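Local coordinates for protein serine protease inhibitor (Thermoanaerobacter tengcongensis, PDB 2PEF) that probably inhibits serine proteases as a member of the serpin family, and is captured here in the latent state, at residues D182-V187 with V194-S199; T45-D50 with I65-L70. All blocks are in the same frame, centred on the assembly; numbering follows the deposited sequence.

Interaction 1 (D182-V187 with V194-S199); sequences DIFTDV and VEFMNS
Asp182 and Val194 face each other as an antiparallel hydrogen-bonded pair, their CA atoms 5.2 Å apart. Two nearly straight bonds join them: Asp182 N donates to Val194 O at 2.8 Å, and Val194 N returns a bond to Asp182 O at 2.9 Å. Pairing goes on through Phe184 with Gln192 and Phe196 with His180; the 132° between the strand directions belongs to short, offset segments.

Apolar packing lies on the face that carries Asp182 and Val194. Phe184 and Phe196, each two residues on from that pair, point to the same face and meet diagonally across it, a distance that large flat rings can span. They touch rim to rim with planes only 11° apart, CE1 of Phe184 coming to 3.4 Å from CE1 of Phe196. Phe184 also sets its CD1 4.1 Å from CG2 of Val194, a branched residue well suited to an extended strand.

Of the polar groups, the Asp182 carboxylate is nearly parallel to the Phe196 ring, but OD2 comes in obliquely, 3.6 Å from CD1. Having CG beside the backbone N (chi1 -68°) points it there, while OD1 is hydrogen-bonded to His180. Strands 179-185 and 191-201 form the antiparallel hairpin that in serpins belongs to sheet C.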
ATOM      1  N   ASP A 182      22.577 -12.178 -15.699  1.00 23.69           N
ATOM      2  CA  ASP A 182      23.180 -13.115 -14.766  1.00 23.71           C
ATOM      3  C   ASP A 182      22.487 -14.471 -14.851  1.00 24.30           C
ATOM      4  O   ASP A 182      21.293 -14.547 -15.148  1.00 24.86           O
ATOM      5  CB  ASP A 182      23.125 -12.549 -13.346  1.00 23.19           C
ATOM      6  CG  ASP A 182      24.027 -11.332 -13.160  1.00 24.39           C
ATOM      7  OD1 ASP A 182      24.720 -10.936 -14.121  1.00 24.31           O
ATOM      8  OD2 ASP A 182      24.045 -10.768 -12.044  1.00 23.84           O
ATOM      9  N   ILE A 183      23.246 -15.536 -14.608  1.00 24.24           N
ATOM     10  CA  ILE A 183      22.746 -16.897 -14.776  1.00 23.96           C
ATOM     11  C   ILE A 183      22.241 -17.469 -13.452  1.00 24.45           C
ATOM     12  O   ILE A 183      22.966 -17.499 -12.454  1.00 23.20           O
ATOM     13  CB  ILE A 183      23.815 -17.840 -15.398  1.00 24.20           C
ATOM     14  CG1 ILE A 183      24.454 -17.197 -16.638  1.00 24.83           C
ATOM     15  CG2 ILE A 183      23.195 -19.197 -15.742  1.00 22.66           C
ATOM     16  CD1 ILE A 183      25.771 -17.837 -17.073  1.00 24.35           C
ATOM     17  N   PHE A 184      20.988 -17.915 -13.466  1.00 25.05           N
ATOM     18  CA  PHE A 184      20.347 -18.521 -12.303  1.00 25.77           C
ATOM     19  C   PHE A 184      19.715 -19.850 -12.687  1.00 26.18           C
ATOM     20  O   PHE A 184      19.304 -20.040 -13.833  1.00 26.86           O
ATOM     21  CB  PHE A 184      19.255 -17.599 -11.762  1.00 25.96           C
ATOM     22  CG  PHE A 184      19.767 -16.452 -10.938  1.00 26.88           C
ATOM     23  CD1 PHE A 184      20.229 -15.293 -11.546  1.00 27.62           C
ATOM     24  CD2 PHE A 184      19.766 -16.526  -9.548  1.00 27.92           C
ATOM     25  CE1 PHE A 184      20.697 -14.228 -10.785  1.00 28.07           C
ATOM     26  CE2 PHE A 184      20.228 -15.464  -8.779  1.00 29.09           C
ATOM     27  CZ  PHE A 184      20.697 -14.313  -9.399  1.00 28.77           C
ATOM     28  N   THR A 185      19.645 -20.765 -11.726  1.00 27.16           N
ATOM     29  CA  THR A 185      18.892 -22.002 -11.898  1.00 26.97           C
ATOM     30  C   THR A 185      17.526 -21.846 -11.233  1.00 27.08           C
ATOM     31  O   THR A 185      17.431 -21.405 -10.083  1.00 26.72           O
ATOM     32  CB  THR A 185      19.629 -23.209 -11.295  1.00 27.35           C
ATOM     33  N   ASP A 186      16.469 -22.191 -11.966  1.00 26.61           N
ATOM     34  CA  ASP A 186      15.112 -22.054 -11.444  1.00 25.72           C
ATOM     35  C   ASP A 186      14.705 -23.263 -10.599  1.00 25.56           C
ATOM     36  O   ASP A 186      15.470 -24.221 -10.472  1.00 25.38           O
ATOM     37  CB  ASP A 186      14.100 -21.760 -12.566  1.00 25.09           C
ATOM     38  CG  ASP A 186      13.946 -22.904 -13.557  1.00 25.21           C
ATOM     39  OD1 ASP A 186      14.008 -24.083 -13.156  1.00 23.00           O
ATOM     40  OD2 ASP A 186      13.737 -22.612 -14.752  1.00 25.49           O
ATOM     41  N   VAL A 187      13.502 -23.209 -10.028  1.00 25.69           N
ATOM     42  CA  VAL A 187      13.003 -24.255  -9.123  1.00 26.33           C
ATOM     43  C   VAL A 187      12.868 -25.623  -9.817  1.00 26.40           C
ATOM     44  O   VAL A 187      12.875 -26.672  -9.161  1.00 26.62           O
ATOM     45  CB  VAL A 187      11.673 -23.818  -8.425  1.00 26.12           C
ATOM     46  CG1 VAL A 187      10.520 -23.710  -9.426  1.00 27.53           C
ATOM     47  CG2 VAL A 187      11.316 -24.751  -7.272  1.00 28.05           C
ATOM     48  N   VAL A 194      18.627 -13.480 -15.709  1.00 15.60           N
ATOM     49  CA  VAL A 194      17.993 -12.358 -15.026  1.00 14.13           C
ATOM     50  C   VAL A 194      18.914 -11.145 -15.122  1.00 12.58           C
ATOM     51  O   VAL A 194      20.117 -11.249 -14.877  1.00 11.98           O
ATOM     52  CB  VAL A 194      17.710 -12.675 -13.535  1.00 14.04           C
ATOM     53  CG1 VAL A 194      17.086 -11.471 -12.840  1.00 16.63           C
ATOM     54  CG2 VAL A 194      16.808 -13.900 -13.396  1.00 15.97           C
ATOM     55  N   GLU A 195      18.345  -9.996 -15.472  1.00 11.37           N
ATOM     56  CA  GLU A 195      19.128  -8.780 -15.592  1.00 12.35           C
ATOM     57  C   GLU A 195      19.270  -8.082 -14.246  1.00 11.76           C
ATOM     58  O   GLU A 195      18.283  -7.852 -13.542  1.00 11.83           O
ATOM     59  CB  GLU A 195      18.523  -7.844 -16.639  1.00 12.25           C
ATOM     60  CG  GLU A 195      18.855  -8.244 -18.072  1.00 13.96           C
ATOM     61  CD  GLU A 195      18.452  -7.192 -19.094  1.00 14.66           C
ATOM     62  OE1 GLU A 195      17.260  -6.821 -19.141  1.00 17.84           O
ATOM     63  OE2 GLU A 195      19.332  -6.742 -19.862  1.00 17.66           O
ATOM     64  N   PHE A 196      20.516  -7.775 -13.895  1.00 11.09           N
ATOM     65  CA  PHE A 196      20.839  -7.047 -12.681  1.00 11.44           C
ATOM     66  C   PHE A 196      21.421  -5.688 -13.038  1.00 11.82           C
ATOM     67  O   PHE A 196      22.120  -5.542 -14.039  1.00 12.72           O
ATOM     68  CB  PHE A 196      21.810  -7.846 -11.815  1.00 10.67           C
ATOM     69  CG  PHE A 196      21.136  -8.834 -10.908  1.00 14.03           C
ATOM     70  CD1 PHE A 196      20.604 -10.016 -11.414  1.00 15.40           C
ATOM     71  CD2 PHE A 196      21.035  -8.581  -9.547  1.00 10.82           C
ATOM     72  CE1 PHE A 196      19.978 -10.936 -10.570  1.00 14.09           C
ATOM     73  CE2 PHE A 196      20.409  -9.499  -8.689  1.00 13.93           C
ATOM     74  CZ  PHE A 196      19.884 -10.677  -9.205  1.00 13.80           C
ATOM     75  N   MET A 197      21.111  -4.694 -12.220  1.00 10.85           N
ATOM     76  CA  MET A 197      21.416  -3.312 -12.559  1.00 11.55           C
ATOM     77  C   MET A 197      22.386  -2.710 -11.543  1.00 11.95           C
ATOM     78  O   MET A 197      22.083  -2.636 -10.348  1.00 12.55           O
ATOM     79  CB  MET A 197      20.127  -2.491 -12.645  1.00 11.35           C
ATOM     80  CG  MET A 197      19.019  -3.123 -13.498  1.00  9.83           C
ATOM     81  SD  MET A 197      17.570  -2.070 -13.727  1.00 11.68           S
ATOM     82  CE  MET A 197      16.899  -1.995 -12.067  1.00 12.21           C
ATOM     83  N   ASN A 198      23.548  -2.294 -12.040  1.00 11.48           N
ATOM     84  CA  ASN A 198      24.633  -1.758 -11.219  1.00 10.90           C
ATOM     85  C   ASN A 198      24.592  -0.245 -11.143  1.00 10.75           C
ATOM     86  O   ASN A 198      24.412   0.431 -12.162  1.00 11.42           O
ATOM     87  CB  ASN A 198      25.991  -2.155 -11.802  1.00 11.58           C
ATOM     88  CG  ASN A 198      26.278  -3.638 -11.692  1.00 14.78           C
ATOM     89  OD1 ASN A 198      25.686  -4.349 -10.882  1.00 14.94           O
ATOM     90  ND2 ASN A 198      27.216  -4.111 -12.509  1.00 19.05           N
ATOM     91  N   SER A 199      24.784   0.279  -9.936  1.00 10.55           N
ATOM     92  CA  SER A 199      24.865   1.719  -9.724  1.00 11.12           C
ATOM     93  C   SER A 199      25.798   2.075  -8.576  1.00 11.28           C
ATOM     94  O   SER A 199      26.184   1.218  -7.773  1.00 11.79           O
ATOM     95  CB  SER A 199      23.475   2.292  -9.441  1.00 11.39           C
ATOM     96  OG  SER A 199      22.938   1.724  -8.259  1.00 10.31           O
TER

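Interaction 2 (T45-D50 with I65-L70); sequences TANGAD and ISIEDL
Near the end of helix 35-46, a type I beta turn runs from Ala46 to Ala49, closed by Ala49 N on Ala46 O at 3.0 Å, and here Ala46 and Asn47 approach Ile67 at the start of helix 67-80, the CA atoms of Asn47 and Ile67 standing 7.0 Å apart. With CG1 anti to the backbone N (chi1 -169°), Ile67 sends that atom toward segment 45-50, and the bend at chi2 (56°) turns CD1 to 3.8 Å from CB of Ala46, whose small methyl lets the longer branch come in close. CG1 of Ile67 lies over the flat side of the Asn47 amide, 3.6 Å from ND2, the two side chains crossing obliquely. Helix 67-80 begins with an N-cap in this serpin: Ser66 OG accepts a weak bond from Asp69 N at 3.3 Å, serine suiting the place because its short hydroxyl can reach a first-turn N-H. The buried amide of Asn47 is held at both ends, OD1 by Asn71 and ND2 by the carbonyl of Ala43, so it can border apolar neighbours. Replacing Asn47 with an alanine would probably leave the Ala43 carbonyl and the Asn71 amide without these partners and open a gap beside Ile67. Phe108 and Ile112 of helix 106-116 pack on Asn47.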
ATOM      1  N   THR A  45     -13.757   4.550   5.421  1.00 14.98           N
ATOM      2  CA  THR A  45     -14.702   3.624   6.026  1.00 14.33           C
ATOM      3  C   THR A  45     -15.007   4.006   7.477  1.00 14.93           C
ATOM      4  O   THR A  45     -16.153   3.918   7.912  1.00 15.29           O
ATOM      5  CB  THR A  45     -14.182   2.165   5.955  1.00 14.78           C
ATOM      6  OG1 THR A  45     -13.830   1.843   4.604  1.00 15.89           O
ATOM      7  CG2 THR A  45     -15.237   1.179   6.437  1.00 14.99           C
ATOM      8  N   ALA A  46     -13.982   4.452   8.205  1.00 15.87           N
ATOM      9  CA  ALA A  46     -14.117   4.804   9.618  1.00 15.28           C
ATOM     10  C   ALA A  46     -15.066   5.979   9.858  1.00 15.65           C
ATOM     11  O   ALA A  46     -15.659   6.094  10.935  1.00 15.91           O
ATOM     12  CB  ALA A  46     -12.747   5.086  10.236  1.00 16.29           C
ATOM     13  N   ASN A  47     -15.212   6.839   8.852  1.00 15.56           N
ATOM     14  CA  ASN A  47     -16.118   7.987   8.931  1.00 14.99           C
ATOM     15  C   ASN A  47     -17.591   7.605   8.908  1.00 15.05           C
ATOM     16  O   ASN A  47     -18.463   8.450   9.127  1.00 13.68           O
ATOM     17  CB  ASN A  47     -15.804   8.994   7.824  1.00 16.57           C
ATOM     18  CG  ASN A  47     -14.677   9.927   8.204  1.00 15.68           C
ATOM     19  OD1 ASN A  47     -14.882  10.893   8.942  1.00 16.84           O
ATOM     20  ND2 ASN A  47     -13.478   9.639   7.717  1.00 16.76           N
ATOM     21  N   GLY A  48     -17.860   6.331   8.641  1.00 15.40           N
ATOM     22  CA  GLY A  48     -19.216   5.798   8.698  1.00 14.92           C
ATOM     23  C   GLY A  48     -19.474   5.033   9.981  1.00 15.99           C
ATOM     24  O   GLY A  48     -20.601   4.615  10.240  1.00 15.76           O
ATOM     25  N   ALA A  49     -18.429   4.850  10.783  1.00 15.96           N
ATOM     26  CA  ALA A  49     -18.527   4.070  12.015  1.00 16.27           C
ATOM     27  C   ALA A  49     -18.900   4.929  13.220  1.00 15.97           C
ATOM     28  O   ALA A  49     -18.672   6.141  13.228  1.00 17.03           O
ATOM     29  CB  ALA A  49     -17.228   3.322  12.269  1.00 16.61           C
ATOM     30  N   ASP A  50     -19.485   4.288  14.231  1.00 16.71           N
ATOM     31  CA  ASP A  50     -19.835   4.945  15.484  1.00 17.07           C
ATOM     32  C   ASP A  50     -19.432   4.042  16.645  1.00 16.99           C
ATOM     33  O   ASP A  50     -19.076   2.877  16.439  1.00 15.79           O
ATOM     34  CB  ASP A  50     -21.342   5.235  15.537  1.00 17.39           C
ATOM     35  CG  ASP A  50     -21.690   6.416  16.442  1.00 19.58           C
ATOM     36  OD1 ASP A  50     -20.797   6.935  17.150  1.00 19.28           O
ATOM     37  OD2 ASP A  50     -22.871   6.831  16.441  1.00 21.17           O
ATOM     38  N   ILE A  65      -4.946   9.243  17.694  1.00 16.83           N
ATOM     39  CA  ILE A  65      -5.486  10.227  16.757  1.00 16.60           C
ATOM     40  C   ILE A  65      -6.952   9.922  16.449  1.00 16.40           C
ATOM     41  O   ILE A  65      -7.298   8.798  16.074  1.00 17.14           O
ATOM     42  CB  ILE A  65      -4.656  10.296  15.442  1.00 16.74           C
ATOM     43  CG1 ILE A  65      -3.182  10.585  15.750  1.00 17.74           C
ATOM     44  CG2 ILE A  65      -5.227  11.356  14.493  1.00 17.85           C
ATOM     45  CD1 ILE A  65      -2.252  10.429  14.569  1.00 15.75           C
ATOM     46  N   SER A  66      -7.806  10.931  16.616  1.00 16.87           N
ATOM     47  CA  SER A  66      -9.233  10.811  16.314  1.00 17.78           C
ATOM     48  C   SER A  66      -9.455  10.826  14.802  1.00 17.54           C
ATOM     49  O   SER A  66      -8.583  11.270  14.051  1.00 19.00           O
ATOM     50  CB  SER A  66     -10.002  11.964  16.951  1.00 17.04           C
ATOM     51  OG  SER A  66      -9.778  13.173  16.244  1.00 17.01           O
ATOM     52  N   ILE A  67     -10.619  10.357  14.355  1.00 18.01           N
ATOM     53  CA  ILE A  67     -10.911  10.313  12.915  1.00 17.77           C
ATOM     54  C   ILE A  67     -10.969  11.714  12.293  1.00 17.60           C
ATOM     55  O   ILE A  67     -10.488  11.922  11.177  1.00 17.91           O
ATOM     56  CB  ILE A  67     -12.183   9.463  12.568  1.00 18.19           C
ATOM     57  CG1 ILE A  67     -12.294   9.220  11.055  1.00 16.39           C
ATOM     58  CG2 ILE A  67     -13.459  10.092  13.130  1.00 18.67           C
ATOM     59  CD1 ILE A  67     -11.073   8.547  10.417  1.00 14.25           C
ATOM     60  N   GLU A  68     -11.533  12.671  13.031  1.00 17.63           N
ATOM     61  CA  GLU A  68     -11.567  14.065  12.591  1.00 16.81           C
ATOM     62  C   GLU A  68     -10.165  14.583  12.277  1.00 16.43           C
ATOM     63  O   GLU A  68      -9.948  15.201  11.235  1.00 16.67           O
ATOM     64  CB  GLU A  68     -12.233  14.951  13.646  1.00 16.43           C
ATOM     65  N   ASP A  69      -9.218  14.315  13.175  1.00 16.69           N
ATOM     66  CA  ASP A  69      -7.829  14.731  12.989  1.00 16.25           C
ATOM     67  C   ASP A  69      -7.133  13.924  11.894  1.00 16.28           C
ATOM     68  O   ASP A  69      -6.369  14.481  11.099  1.00 15.29           O
ATOM     69  CB  ASP A  69      -7.050  14.648  14.309  1.00 16.91           C
ATOM     70  CG  ASP A  69      -7.292  15.848  15.216  1.00 19.36           C
ATOM     71  OD1 ASP A  69      -7.919  16.835  14.770  1.00 21.71           O
ATOM     72  OD2 ASP A  69      -6.840  15.807  16.382  1.00 22.27           O
ATOM     73  N   LEU A  70      -7.407  12.621  11.845  1.00 15.57           N
ATOM     74  CA  LEU A  70      -6.855  11.765  10.800  1.00 17.11           C
ATOM     75  C   LEU A  70      -7.303  12.228   9.413  1.00 15.57           C
ATOM     76  O   LEU A  70      -6.509  12.199   8.469  1.00 14.84           O
ATOM     77  CB  LEU A  70      -7.211  10.288  11.025  1.00 16.87           C
ATOM     78  CG  LEU A  70      -6.463   9.274  10.146  1.00 20.47           C
ATOM     79  CD1 LEU A  70      -4.976   9.223  10.484  1.00 19.16           C
ATOM     80  CD2 LEU A  70      -7.081   7.892  10.263  1.00 19.97           C
TER

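How the interactions relate
The two contacts lie on opposite sides of the chain's centre, their own centres about 46 Å apart and their nearest atoms about 33 Å apart, so neither touches the other. Along the sequence they come in series: interaction 2 is complete before interaction 1 begins, and both belong to the serpin fold. They differ in kind as well. Interaction 1 pairs neighbouring strands through backbone bonds and aromatic rims, partly buried, its centre about 27 Å from the chain's centre, in the sheet C hairpin. Interaction 2 is a buried meeting made by side chains alone, its centre about 20 Å from that of the chain, among the helices that fill much of residues 35-80.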